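Side-chain contacts in Zn-dependent hydrolase of metallo-beta-lactamase superfamily TM0207 (Thermotoga maritima, PDB 1VJN), which probably acts as a zinc-dependent hydrolase built on the metallo-beta-lactamase fold, with a substrate that remains unidentified: residues A[73-78]-A[86-91]; A[106-111]-A[117-122]; A[51-56]-A[66-71]; A[13-16]-A[22-25]; A[140-145]-A[159-164]. All blocks are in the same frame, centred on the assembly; numbering follows the deposited sequence.

Overall arrangement
Four of the five contacts are buried; contact 3 is partly open and lies at the edge of the fold. Contacts 2 and 4 are antiparallel hairpins, one in each sheet of the sandwich, and combine backbone hydrogen bonds with side-chain packing. Contacts 1, 3 and 5 have no hydrogen bond between their segments and rest mainly on apolar groups: contact 1 joins the two sheets, contact 3 sets a loop against its strand, and contact 5 lays a helix on the larger sheet. Strand 86-95 of contact 1 pairs with strand 105-113 of contact 2, and strand 73-75 with strand 52-54 of contact 3. Contacts 2 and 4 meet across the sandwich.

Contact 1 (A[73-78]-A[86-91]); sequences RVIDRP and VKIKGV
Pro78 lies over one face of the flat peptide group that links Gly90 to Val91. Its CA is 3.3 Å from Gly90 O, and Pro78 CB approaches that same oxygen just as closely, both carbons standing above the peptide plane and not at its edge. Gly90 offers no side chain here, so proline meets bare backbone, and the two CA atoms come within 4.0 Å of each other. Further along, the touch is purely aliphatic: Ile75 CD1 meets Ile88 CD1 at 3.9 Å, the two side chains crossing obliquely. Ile75 is extended (chi2 175°), which carries its terminal methyl across the gap between the strands. Phe109, from strand 105-113, touches both isoleucines, and Val52 of the neighbouring strand does so as well. Strand 73-75 is an outer strand of the six-stranded sheet and strand 86-95 belongs to the eight-stranded one, so the pair spans the two sheets of the metallo-beta-lactamase sandwich. The loop beyond Ile75 has polar partners elsewhere: Arg77 O accepts from Tyr81 OH, and Asp76 O from Lys105 NZ. With no hydrogen bond between the segments, the join depends on methyl packing and on a proline laid over a peptide.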
# COMPACT_ATOMS: atom_id res chain seq x y z
N ARG A 73 17.13 -4.97 -3.22
CA ARG A 73 17.13 -5.33 -1.83
C ARG A 73 15.72 -5.83 -1.48
O ARG A 73 14.73 -5.14 -1.71
CB ARG A 73 17.47 -4.11 -0.98
CG ARG A 73 17.28 -4.27 0.50
CD ARG A 73 17.96 -5.45 1.05
NE ARG A 73 18.72 -5.09 2.25
CZ ARG A 73 18.36 -5.38 3.48
NH1 ARG A 73 17.24 -6.07 3.74
NH2 ARG A 73 19.16 -5.02 4.47
N VAL A 74 15.63 -7.06 -0.96
CA VAL A 74 14.35 -7.60 -0.52
C VAL A 74 14.23 -7.22 0.95
O VAL A 74 15.14 -7.53 1.69
CB VAL A 74 14.32 -9.11 -0.59
CG1 VAL A 74 12.97 -9.65 0.01
CG2 VAL A 74 14.50 -9.55 -2.01
N ILE A 75 13.12 -6.61 1.38
CA ILE A 75 12.89 -6.30 2.79
C ILE A 75 11.61 -7.04 3.20
O ILE A 75 10.55 -6.83 2.63
CB ILE A 75 12.76 -4.80 3.03
CG1 ILE A 75 13.97 -4.08 2.52
CG2 ILE A 75 12.63 -4.47 4.50
CD1 ILE A 75 13.86 -2.61 2.61
N ASP A 76 11.76 -7.99 4.14
CA ASP A 76 10.64 -8.77 4.62
C ASP A 76 10.61 -8.89 6.14
O ASP A 76 9.98 -9.77 6.66
CB ASP A 76 10.65 -10.16 4.01
CG ASP A 76 11.93 -10.93 4.29
OD1 ASP A 76 12.78 -10.49 5.10
OD2 ASP A 76 12.18 -11.99 3.70
N ARG A 77 11.27 -7.95 6.83
CA ARG A 77 11.27 -7.87 8.28
C ARG A 77 11.07 -6.43 8.73
O ARG A 77 11.44 -5.52 8.02
CB ARG A 77 12.60 -8.39 8.83
CG ARG A 77 12.72 -9.84 8.66
CD ARG A 77 14.03 -10.45 8.92
NE ARG A 77 13.89 -11.86 8.58
CZ ARG A 77 13.48 -12.82 9.42
NH1 ARG A 77 13.23 -12.56 10.71
NH2 ARG A 77 13.36 -14.06 8.95
N PRO A 78 10.51 -6.24 9.93
CA PRO A 78 10.37 -4.88 10.51
C PRO A 78 11.73 -4.18 10.77
O PRO A 78 12.77 -4.82 10.81
CB PRO A 78 9.59 -5.12 11.81
CG PRO A 78 9.61 -6.55 12.06
CD PRO A 78 9.99 -7.28 10.84
N VAL A 86 16.20 6.35 -0.17
CA VAL A 86 14.81 6.28 0.33
C VAL A 86 14.85 5.65 1.71
O VAL A 86 15.51 4.64 1.90
CB VAL A 86 13.89 5.51 -0.64
CG1 VAL A 86 12.54 5.18 -0.02
CG2 VAL A 86 13.66 6.35 -1.91
N LYS A 87 14.19 6.31 2.67
CA LYS A 87 14.00 5.76 4.01
C LYS A 87 12.79 4.82 4.02
O LYS A 87 11.68 5.18 3.59
CB LYS A 87 13.79 6.88 5.03
CG LYS A 87 15.05 7.64 5.41
CD LYS A 87 14.76 9.07 5.93
CE LYS A 87 13.70 9.10 7.09
NZ LYS A 87 13.71 10.40 7.87
N ILE A 88 13.01 3.59 4.46
CA ILE A 88 11.95 2.63 4.59
C ILE A 88 11.86 2.10 6.00
O ILE A 88 12.88 1.80 6.65
CB ILE A 88 12.17 1.45 3.65
CG1 ILE A 88 12.26 1.91 2.19
CG2 ILE A 88 11.07 0.48 3.80
CD1 ILE A 88 13.18 1.08 1.38
N LYS A 89 10.64 1.93 6.44
CA LYS A 89 10.37 1.47 7.77
C LYS A 89 9.33 0.38 7.73
O LYS A 89 8.28 0.55 7.12
CB LYS A 89 9.89 2.66 8.61
CG LYS A 89 9.55 2.29 10.07
CD LYS A 89 9.23 3.51 10.95
CE LYS A 89 9.39 3.11 12.42
NZ LYS A 89 9.07 4.20 13.44
N GLY A 90 9.61 -0.74 8.39
CA GLY A 90 8.70 -1.87 8.52
C GLY A 90 8.15 -1.98 9.94
O GLY A 90 8.93 -1.98 10.90
N VAL A 91 6.83 -2.11 10.05
CA VAL A 91 6.16 -2.13 11.39
C VAL A 91 5.30 -3.37 11.42
O VAL A 91 4.47 -3.52 10.56
CB VAL A 91 5.32 -0.83 11.60
CG1 VAL A 91 4.48 -0.87 12.84
CG2 VAL A 91 6.21 0.37 11.61

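Contact 2 (A[106-111]-A[117-122]); sequences NIVFVF and KVCHLG
Phe111 and Val118 form the tight end of this hairpin. Phe111 N donates to Val118 O at 2.7 Å, and Val118 N returns a bond to Phe111 O at 2.8 Å, both nearly straight. The next hydrogen-bonded pair, Phe109 with His120, is looser: Phe109 N reaches His120 O at 3.2 Å, with an angle of 153° at the hydrogen. On the face carrying Val110 and Cys119, packing is close again. Cys119 SG presses on Val108 CG1 at 3.5 Å, and Val108 lies alongside Leu121, both pointing the same way, with Leu121 CD2 against the valine methyls. On the other face the Phe111 ring has His120 CB at its edge, while Leu25 of the opposing sheet packs on Phe111 and Val118.

Beyond the Phe109-His120 pair the backbone ladder stops and polar groups take over. A water donates to Ile107 O at 2.9 Å and also to His120 O, bridging the two backbones. Asn106 holds the far end: with CG anti to the backbone N (chi1 -170°), its amide swings across, and Asn106 ND2 donates to Leu121 O at 3.1 Å, the acceptor lying in the amide plane. The same nitrogen meets Thr93 OG1, and Asn106 OD1 accepts from Asp123 N. Gly122 N donates to His120 ND1 along a bent path, tilted from the ring plane, while His120 NE2 bonds Ala21 O. Partners at both nitrogens should limit the ring's rotation, and the buried amide supplies the cross-link that the ladder no longer provides.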
# COMPACT_ATOMS: atom_id res chain seq x y z
N ASN A 106 2.25 -9.71 9.49
CA ASN A 106 1.90 -8.62 8.58
C ASN A 106 2.82 -7.47 8.88
O ASN A 106 2.87 -6.97 9.99
CB ASN A 106 0.44 -8.20 8.68
CG ASN A 106 0.04 -7.26 7.60
OD1 ASN A 106 -0.04 -7.64 6.41
ND2 ASN A 106 -0.15 -6.00 7.97
N ILE A 107 3.59 -7.08 7.87
CA ILE A 107 4.44 -5.94 8.02
C ILE A 107 3.91 -4.83 7.12
O ILE A 107 3.78 -5.00 5.94
CB ILE A 107 5.85 -6.27 7.66
CG1 ILE A 107 6.35 -7.47 8.48
CG2 ILE A 107 6.78 -5.05 7.93
CD1 ILE A 107 7.66 -7.98 8.05
N VAL A 108 3.63 -3.70 7.77
CA VAL A 108 3.29 -2.42 7.17
C VAL A 108 4.61 -1.74 6.83
O VAL A 108 5.52 -1.67 7.65
CB VAL A 108 2.52 -1.57 8.21
CG1 VAL A 108 2.39 -0.18 7.78
CG2 VAL A 108 1.17 -2.21 8.56
N PHE A 109 4.73 -1.25 5.61
CA PHE A 109 5.93 -0.52 5.21
C PHE A 109 5.63 0.92 4.96
O PHE A 109 4.61 1.26 4.37
CB PHE A 109 6.54 -1.16 3.95
CG PHE A 109 7.25 -2.44 4.24
CD1 PHE A 109 8.50 -2.40 4.84
CD2 PHE A 109 6.70 -3.67 3.96
CE1 PHE A 109 9.14 -3.54 5.15
CE2 PHE A 109 7.38 -4.83 4.29
CZ PHE A 109 8.57 -4.77 4.86
N VAL A 110 6.52 1.79 5.40
CA VAL A 110 6.39 3.19 5.16
C VAL A 110 7.58 3.65 4.31
O VAL A 110 8.72 3.39 4.64
CB VAL A 110 6.32 3.94 6.48
CG1 VAL A 110 6.12 5.41 6.25
CG2 VAL A 110 5.18 3.41 7.34
N PHE A 111 7.30 4.35 3.23
CA PHE A 111 8.33 4.87 2.33
C PHE A 111 8.32 6.39 2.41
O PHE A 111 7.28 7.05 2.26
CB PHE A 111 8.07 4.39 0.91
CG PHE A 111 7.78 2.93 0.83
CD1 PHE A 111 8.82 2.01 0.79
CD2 PHE A 111 6.49 2.48 0.83
CE1 PHE A 111 8.57 0.68 0.73
CE2 PHE A 111 6.23 1.13 0.78
CZ PHE A 111 7.26 0.23 0.75
N LYS A 117 5.24 10.75 2.27
CA LYS A 117 5.25 9.49 3.00
C LYS A 117 4.14 8.60 2.47
O LYS A 117 2.95 8.96 2.47
CB LYS A 117 5.08 9.69 4.52
CG LYS A 117 6.32 10.15 5.25
CD LYS A 117 5.93 10.87 6.52
CE LYS A 117 7.11 11.14 7.42
NZ LYS A 117 7.82 12.40 7.00
N VAL A 118 4.54 7.43 2.01
CA VAL A 118 3.63 6.47 1.43
C VAL A 118 3.60 5.29 2.36
O VAL A 118 4.67 4.86 2.84
CB VAL A 118 4.10 6.04 0.03
CG1 VAL A 118 3.10 5.04 -0.59
CG2 VAL A 118 4.28 7.25 -0.88
N CYS A 119 2.40 4.76 2.61
CA CYS A 119 2.19 3.60 3.48
C CYS A 119 1.41 2.47 2.82
O CYS A 119 0.27 2.63 2.43
CB CYS A 119 1.45 4.00 4.78
SG CYS A 119 1.30 2.69 6.01
N HIS A 120 2.00 1.29 2.81
CA HIS A 120 1.33 0.10 2.35
C HIS A 120 0.98 -0.72 3.57
O HIS A 120 1.85 -1.25 4.27
CB HIS A 120 2.28 -0.69 1.47
CG HIS A 120 1.67 -1.87 0.78
ND1 HIS A 120 1.31 -3.02 1.45
CD2 HIS A 120 1.47 -2.11 -0.53
CE1 HIS A 120 0.85 -3.89 0.57
NE2 HIS A 120 0.97 -3.38 -0.64
N LEU A 121 -0.31 -0.91 3.79
CA LEU A 121 -0.73 -1.56 5.01
C LEU A 121 -0.74 -3.10 5.01
O LEU A 121 -1.01 -3.70 6.04
CB LEU A 121 -2.06 -1.00 5.43
CG LEU A 121 -2.06 0.42 6.07
CD1 LEU A 121 -3.50 0.88 6.24
CD2 LEU A 121 -1.29 0.52 7.41
N GLY A 122 -0.44 -3.72 3.88
CA GLY A 122 -0.40 -5.17 3.78
C GLY A 122 -1.83 -5.71 3.88
O GLY A 122 -2.74 -5.16 3.30
O HOH W 1 3.38 -3.85 3.30

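Contact 3 (A[51-56]-A[66-71]); sequences DVVTES and HLVKGN
The connection between the parallel strands 52-54 and 73-75 carries the His-X-His-X-Asp-His sequence of the metallo-beta-lactamase superfamily, and here its returning end folds back over the first strand. Val53 and Val68 make the contact: Val53 CG2 meets Val68 CG1 at 4.2 Å, a light methyl-to-methyl touch. The two side chains slide past each other in opposite directions, and one branch of each takes part. In Val68 that branch lies opposite its own backbone N (chi1 178°), which sends it toward the strand. Phe72 also packs on Val53, and Ala50 on Val68, which remains partly open to solvent. At the other end the backbones draw together without bonding; Asp51 O and Asn71 O, both acceptors, are 4.5 Å apart. The loop turns here through Gly70, whose positive phi of 98° suits a residue lacking a side chain. Asp51 OD2 accepts from Thr31 N of strand 30-34. Glu55 OE2 is bonded to His65 ND1, a second tie between the strand's end and the loop. In relatives this sequence supplies metal ligands, and its presence here is consistent with a similar role; its place in a long loop straight after a strand of the sheet is characteristic of the metallo-beta-lactamase fold.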
# COMPACT_ATOMS: atom_id res chain seq x y z
N ASP A 51 14.70 -1.47 -7.40
CA ASP A 51 15.77 -1.27 -6.40
C ASP A 51 15.44 -1.94 -5.05
O ASP A 51 16.32 -2.40 -4.32
CB ASP A 51 15.93 0.23 -6.17
CG ASP A 51 16.25 0.96 -7.46
OD1 ASP A 51 17.34 0.71 -7.98
OD2 ASP A 51 15.47 1.73 -8.06
N VAL A 52 14.18 -1.89 -4.72
CA VAL A 52 13.68 -2.51 -3.51
C VAL A 52 12.42 -3.33 -3.81
O VAL A 52 11.55 -2.94 -4.62
CB VAL A 52 13.36 -1.47 -2.41
CG1 VAL A 52 12.88 -2.17 -1.07
CG2 VAL A 52 14.55 -0.59 -2.20
N VAL A 53 12.35 -4.47 -3.14
CA VAL A 53 11.12 -5.23 -3.07
C VAL A 53 10.75 -5.39 -1.61
O VAL A 53 11.56 -5.87 -0.81
CB VAL A 53 11.25 -6.62 -3.74
CG1 VAL A 53 10.01 -7.46 -3.50
CG2 VAL A 53 11.49 -6.50 -5.22
N THR A 54 9.53 -5.00 -1.24
CA THR A 54 9.04 -5.35 0.11
C THR A 54 7.95 -6.45 0.13
O THR A 54 7.18 -6.58 -0.81
CB THR A 54 8.47 -4.13 0.77
OG1 THR A 54 7.36 -3.65 0.01
CG2 THR A 54 9.51 -2.95 0.85
N GLU A 55 7.88 -7.19 1.24
CA GLU A 55 6.92 -8.27 1.41
C GLU A 55 6.25 -8.14 2.75
O GLU A 55 6.90 -8.31 3.76
CB GLU A 55 7.62 -9.65 1.40
CG GLU A 55 8.48 -9.98 0.18
CD GLU A 55 7.71 -10.44 -1.05
OE1 GLU A 55 6.44 -10.47 -1.06
OE2 GLU A 55 8.44 -10.78 -2.01
N SER A 56 4.96 -7.91 2.75
CA SER A 56 4.16 -7.83 3.94
C SER A 56 4.06 -9.14 4.74
O SER A 56 3.85 -9.09 5.96
CB SER A 56 2.78 -7.29 3.58
OG SER A 56 2.08 -8.22 2.80
N HIS A 66 10.76 -13.73 -7.73
CA HIS A 66 11.79 -14.23 -8.66
C HIS A 66 11.64 -13.72 -10.14
O HIS A 66 12.53 -13.94 -10.96
CB HIS A 66 11.85 -15.77 -8.61
CG HIS A 66 10.81 -16.44 -9.45
ND1 HIS A 66 9.51 -16.61 -9.02
CD2 HIS A 66 10.88 -16.96 -10.70
CE1 HIS A 66 8.82 -17.21 -9.97
NE2 HIS A 66 9.63 -17.44 -11.00
N LEU A 67 10.54 -13.05 -10.47
CA LEU A 67 10.34 -12.48 -11.81
C LEU A 67 10.42 -10.93 -11.90
O LEU A 67 10.20 -10.37 -12.97
CB LEU A 67 9.00 -12.94 -12.35
CG LEU A 67 8.85 -14.44 -12.64
CD1 LEU A 67 7.41 -14.71 -13.06
CD2 LEU A 67 9.84 -14.95 -13.71
N VAL A 68 10.72 -10.25 -10.78
CA VAL A 68 10.95 -8.80 -10.79
C VAL A 68 12.37 -8.61 -11.29
O VAL A 68 13.22 -9.42 -10.99
CB VAL A 68 10.82 -8.19 -9.36
CG1 VAL A 68 11.12 -6.69 -9.36
CG2 VAL A 68 9.43 -8.42 -8.79
N LYS A 69 12.65 -7.56 -12.02
CA LYS A 69 14.01 -7.37 -12.54
C LYS A 69 14.77 -6.37 -11.68
O LYS A 69 14.19 -5.66 -10.88
CB LYS A 69 13.98 -6.89 -13.98
CG LYS A 69 13.43 -7.90 -14.97
CD LYS A 69 12.92 -7.20 -16.25
CE LYS A 69 12.68 -8.21 -17.38
NZ LYS A 69 12.33 -7.60 -18.72
N GLY A 70 16.06 -6.28 -11.92
CA GLY A 70 16.93 -5.40 -11.21
C GLY A 70 17.65 -6.17 -10.11
O GLY A 70 17.34 -7.34 -9.82
N ASN A 71 18.59 -5.49 -9.48
CA ASN A 71 19.42 -6.05 -8.43
C ASN A 71 18.91 -5.45 -7.14
O ASN A 71 19.52 -4.55 -6.58
CB ASN A 71 20.85 -5.66 -8.70
CG ASN A 71 21.36 -6.23 -10.00
OD1 ASN A 71 21.01 -7.34 -10.33
ND2 ASN A 71 22.19 -5.49 -10.72

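Contact 4 (A[13-16]-A[22-25]); sequences MKIT and CFAL
Ile15 and Leu25 owe their meeting to their first torsions: each sets CG beside the backbone N (CG1 in Ile15, chi1 -61°; CG in Leu25, chi1 -46°), and with this setting on both strands of a non-hydrogen-bonded pair the side chains lie alongside each other. They belong to the beta hairpin of strands 13-19 and 22-27 in the six-stranded sheet of the sandwich. Leu25 CD2 packs on Ile15 CG1 at 3.6 Å and also reaches CG2. Ile15 CG2 also meets Phe23 CD2 at 3.7 Å, the two side chains crossing at a slant, while the Phe23 ring stacks with Trp17. Met13, a selenomethionine, starts with CG between its backbone N and carbonyl carbon, and a bend at chi3 brings CE to Leu25 CB at 4.1 Å. Val118 of the other sheet touches Met13, so this face of the hairpin looks into the core. The other face carries Thr16 and Ala24, a hydrogen-bonded pair: Thr16 N donates to Ala24 O, and Ala24 N to Thr16 O, both at 2.8 Å. A water lies 2.8 Å from Thr16 OG1. Thr16 O, besides accepting from Ala24 N, receives a CA-H...O contact from Phe23 CA at 3.1 Å.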
# COMPACT_ATOMS: atom_id res chain seq x y z
N MSE A 13 6.11 11.86 -7.91
CA MSE A 13 6.17 10.42 -7.81
C MSE A 13 5.10 9.69 -8.61
O MSE A 13 4.07 10.23 -8.94
CB MSE A 13 6.12 9.99 -6.35
CG MSE A 13 4.78 10.14 -5.68
SE MSE A 13 4.81 9.14 -3.98
CE MSE A 13 5.38 7.28 -4.62
N LYS A 14 5.37 8.43 -8.90
CA LYS A 14 4.48 7.64 -9.71
C LYS A 14 4.21 6.31 -9.04
O LYS A 14 5.13 5.62 -8.57
CB LYS A 14 5.07 7.41 -11.08
CG LYS A 14 4.23 6.48 -11.92
CD LYS A 14 4.50 6.69 -13.41
CE LYS A 14 5.36 5.63 -14.05
NZ LYS A 14 5.28 5.84 -15.55
N ILE A 15 2.93 5.99 -8.98
CA ILE A 15 2.46 4.71 -8.43
C ILE A 15 1.76 3.96 -9.53
O ILE A 15 0.89 4.54 -10.22
CB ILE A 15 1.47 4.93 -7.28
CG1 ILE A 15 2.13 5.70 -6.11
CG2 ILE A 15 0.92 3.57 -6.78
CD1 ILE A 15 1.16 6.54 -5.31
N THR A 16 2.14 2.70 -9.70
CA THR A 16 1.54 1.79 -10.67
C THR A 16 1.00 0.59 -9.95
O THR A 16 1.70 -0.06 -9.20
CB THR A 16 2.59 1.31 -11.73
OG1 THR A 16 3.06 2.43 -12.49
CG2 THR A 16 1.95 0.40 -12.78
N CYS A 22 0.26 -5.53 -5.13
CA CYS A 22 1.48 -5.22 -5.90
C CYS A 22 1.45 -3.89 -6.65
O CYS A 22 0.73 -3.71 -7.62
CB CYS A 22 1.78 -6.32 -6.89
SG CYS A 22 3.34 -6.01 -7.76
N PHE A 23 2.24 -2.97 -6.14
CA PHE A 23 2.45 -1.65 -6.69
C PHE A 23 3.92 -1.38 -6.95
O PHE A 23 4.79 -1.83 -6.19
CB PHE A 23 2.02 -0.62 -5.64
CG PHE A 23 0.57 -0.68 -5.27
CD1 PHE A 23 0.12 -1.60 -4.33
CD2 PHE A 23 -0.33 0.21 -5.81
CE1 PHE A 23 -1.22 -1.67 -3.98
CE2 PHE A 23 -1.67 0.16 -5.44
CZ PHE A 23 -2.11 -0.78 -4.53
N ALA A 24 4.20 -0.65 -8.02
CA ALA A 24 5.53 -0.04 -8.21
C ALA A 24 5.39 1.41 -7.83
O ALA A 24 4.50 2.12 -8.35
CB ALA A 24 6.07 -0.20 -9.65
N LEU A 25 6.23 1.82 -6.88
CA LEU A 25 6.40 3.23 -6.48
C LEU A 25 7.70 3.78 -7.02
O LEU A 25 8.77 3.23 -6.75
CB LEU A 25 6.44 3.37 -4.94
CG LEU A 25 5.38 2.61 -4.17
CD1 LEU A 25 5.66 2.71 -2.67
CD2 LEU A 25 4.02 3.14 -4.52
O HOH W 2 5.17 3.48 -10.92

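Contact 5 (A[140-145]-A[159-164]); sequences DVLLVP and EVADLL
Leu142 sends its two methyls to different partners on the helix side. Leu142 CD2 rests on Ala161, 3.7 Å from the backbone CA and 3.9 Å from CB of Ala161, where the small residue lets the leucine come right up to the helix backbone. Its other branch, Leu142 CD1, meets Leu164 CD1 at 4.0 Å, and the two leucine side chains cross at about a right angle. Leu142 leaves the strand toward the helix, and CG anti to the backbone N (chi1 -174°) carries the fork on to Ala161 and Leu164. Strand 141-145, helix 154-163 and strand 168-172 form a beta-alpha-beta unit, so this is the helix lying on the parallel part of the eight-stranded sheet. Leu164 is the first residue to leave helical geometry, yet its N still bonds Val160 O at 3.1 Å, and its CB points toward the strand. Around this shell, Cys119 and Leu121 flank Leu142 from the neighbouring strand and its end, Ile169 touches Ala161, and Ile136 of helix 130-136 touches Leu164. On the helix's exposed flank, Asp162 forms salt bridges through OD1 to Arg212 and through OD2 to Lys158.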
# COMPACT_ATOMS: atom_id res chain seq x y z
N ASP A 140 0.95 10.55 3.80
CA ASP A 140 0.43 11.29 2.65
C ASP A 140 -0.38 10.43 1.68
O ASP A 140 -1.44 10.83 1.20
CB ASP A 140 1.60 11.93 1.91
CG ASP A 140 2.36 12.89 2.80
OD1 ASP A 140 1.69 13.72 3.45
OD2 ASP A 140 3.60 12.86 2.96
N VAL A 141 0.15 9.26 1.35
CA VAL A 141 -0.52 8.32 0.47
C VAL A 141 -0.66 6.99 1.20
O VAL A 141 0.35 6.36 1.55
CB VAL A 141 0.27 8.07 -0.86
CG1 VAL A 141 -0.53 7.18 -1.80
CG2 VAL A 141 0.58 9.34 -1.54
N LEU A 142 -1.90 6.59 1.43
CA LEU A 142 -2.22 5.35 2.12
C LEU A 142 -2.81 4.27 1.17
O LEU A 142 -3.80 4.50 0.50
CB LEU A 142 -3.21 5.64 3.27
CG LEU A 142 -3.52 4.46 4.17
CD1 LEU A 142 -2.27 3.90 4.85
CD2 LEU A 142 -4.53 4.95 5.17
N LEU A 143 -2.19 3.09 1.18
CA LEU A 143 -2.68 1.92 0.47
C LEU A 143 -3.32 1.02 1.51
O LEU A 143 -2.63 0.51 2.41
CB LEU A 143 -1.54 1.22 -0.23
CG LEU A 143 -0.62 2.15 -1.06
CD1 LEU A 143 0.54 1.35 -1.66
CD2 LEU A 143 -1.34 2.85 -2.12
N VAL A 144 -4.65 0.85 1.42
CA VAL A 144 -5.40 0.29 2.57
C VAL A 144 -6.38 -0.81 2.10
O VAL A 144 -7.10 -0.62 1.15
CB VAL A 144 -6.13 1.45 3.38
CG1 VAL A 144 -7.17 2.12 2.55
CG2 VAL A 144 -6.83 0.93 4.63
N PRO A 145 -6.35 -2.00 2.73
CA PRO A 145 -7.27 -3.05 2.41
C PRO A 145 -8.66 -2.73 2.96
O PRO A 145 -8.75 -2.11 4.01
CB PRO A 145 -6.68 -4.27 3.15
CG PRO A 145 -5.96 -3.72 4.29
CD PRO A 145 -5.45 -2.40 3.82
N GLU A 159 -11.28 4.51 9.60
CA GLU A 159 -10.78 4.83 10.96
C GLU A 159 -9.23 4.90 11.00
O GLU A 159 -8.63 5.86 11.52
CB GLU A 159 -11.31 3.76 11.90
CG GLU A 159 -11.25 4.10 13.36
CD GLU A 159 -11.86 3.00 14.24
OE1 GLU A 159 -12.74 2.22 13.76
OE2 GLU A 159 -11.44 2.92 15.43
N VAL A 160 -8.61 3.91 10.38
CA VAL A 160 -7.16 3.87 10.19
C VAL A 160 -6.69 5.03 9.33
O VAL A 160 -5.71 5.70 9.66
CB VAL A 160 -6.71 2.52 9.55
CG1 VAL A 160 -5.27 2.55 9.12
CG2 VAL A 160 -6.88 1.37 10.54
N ALA A 161 -7.37 5.29 8.22
CA ALA A 161 -7.00 6.47 7.41
C ALA A 161 -7.03 7.73 8.24
O ALA A 161 -6.13 8.55 8.13
CB ALA A 161 -7.89 6.61 6.25
N ASP A 162 -8.06 7.90 9.06
CA ASP A 162 -8.13 9.04 9.97
C ASP A 162 -7.03 9.05 11.03
O ASP A 162 -6.50 10.11 11.35
CB ASP A 162 -9.49 9.09 10.67
CG ASP A 162 -10.66 9.35 9.69
OD1 ASP A 162 -10.42 9.66 8.49
OD2 ASP A 162 -11.86 9.26 10.05
N LEU A 163 -6.70 7.89 11.59
CA LEU A 163 -5.64 7.84 12.57
C LEU A 163 -4.30 8.31 12.00
O LEU A 163 -3.46 8.78 12.73
CB LEU A 163 -5.45 6.42 13.14
CG LEU A 163 -6.53 6.00 14.15
CD1 LEU A 163 -6.51 4.52 14.43
CD2 LEU A 163 -6.42 6.81 15.46
N LEU A 164 -4.09 8.10 10.71
CA LEU A 164 -2.81 8.35 10.07
C LEU A 164 -2.87 9.68 9.29
O LEU A 164 -1.91 10.03 8.62
CB LEU A 164 -2.47 7.17 9.12
CG LEU A 164 -2.22 5.78 9.75
CD1 LEU A 164 -1.88 4.70 8.71
CD2 LEU A 164 -1.14 5.87 10.80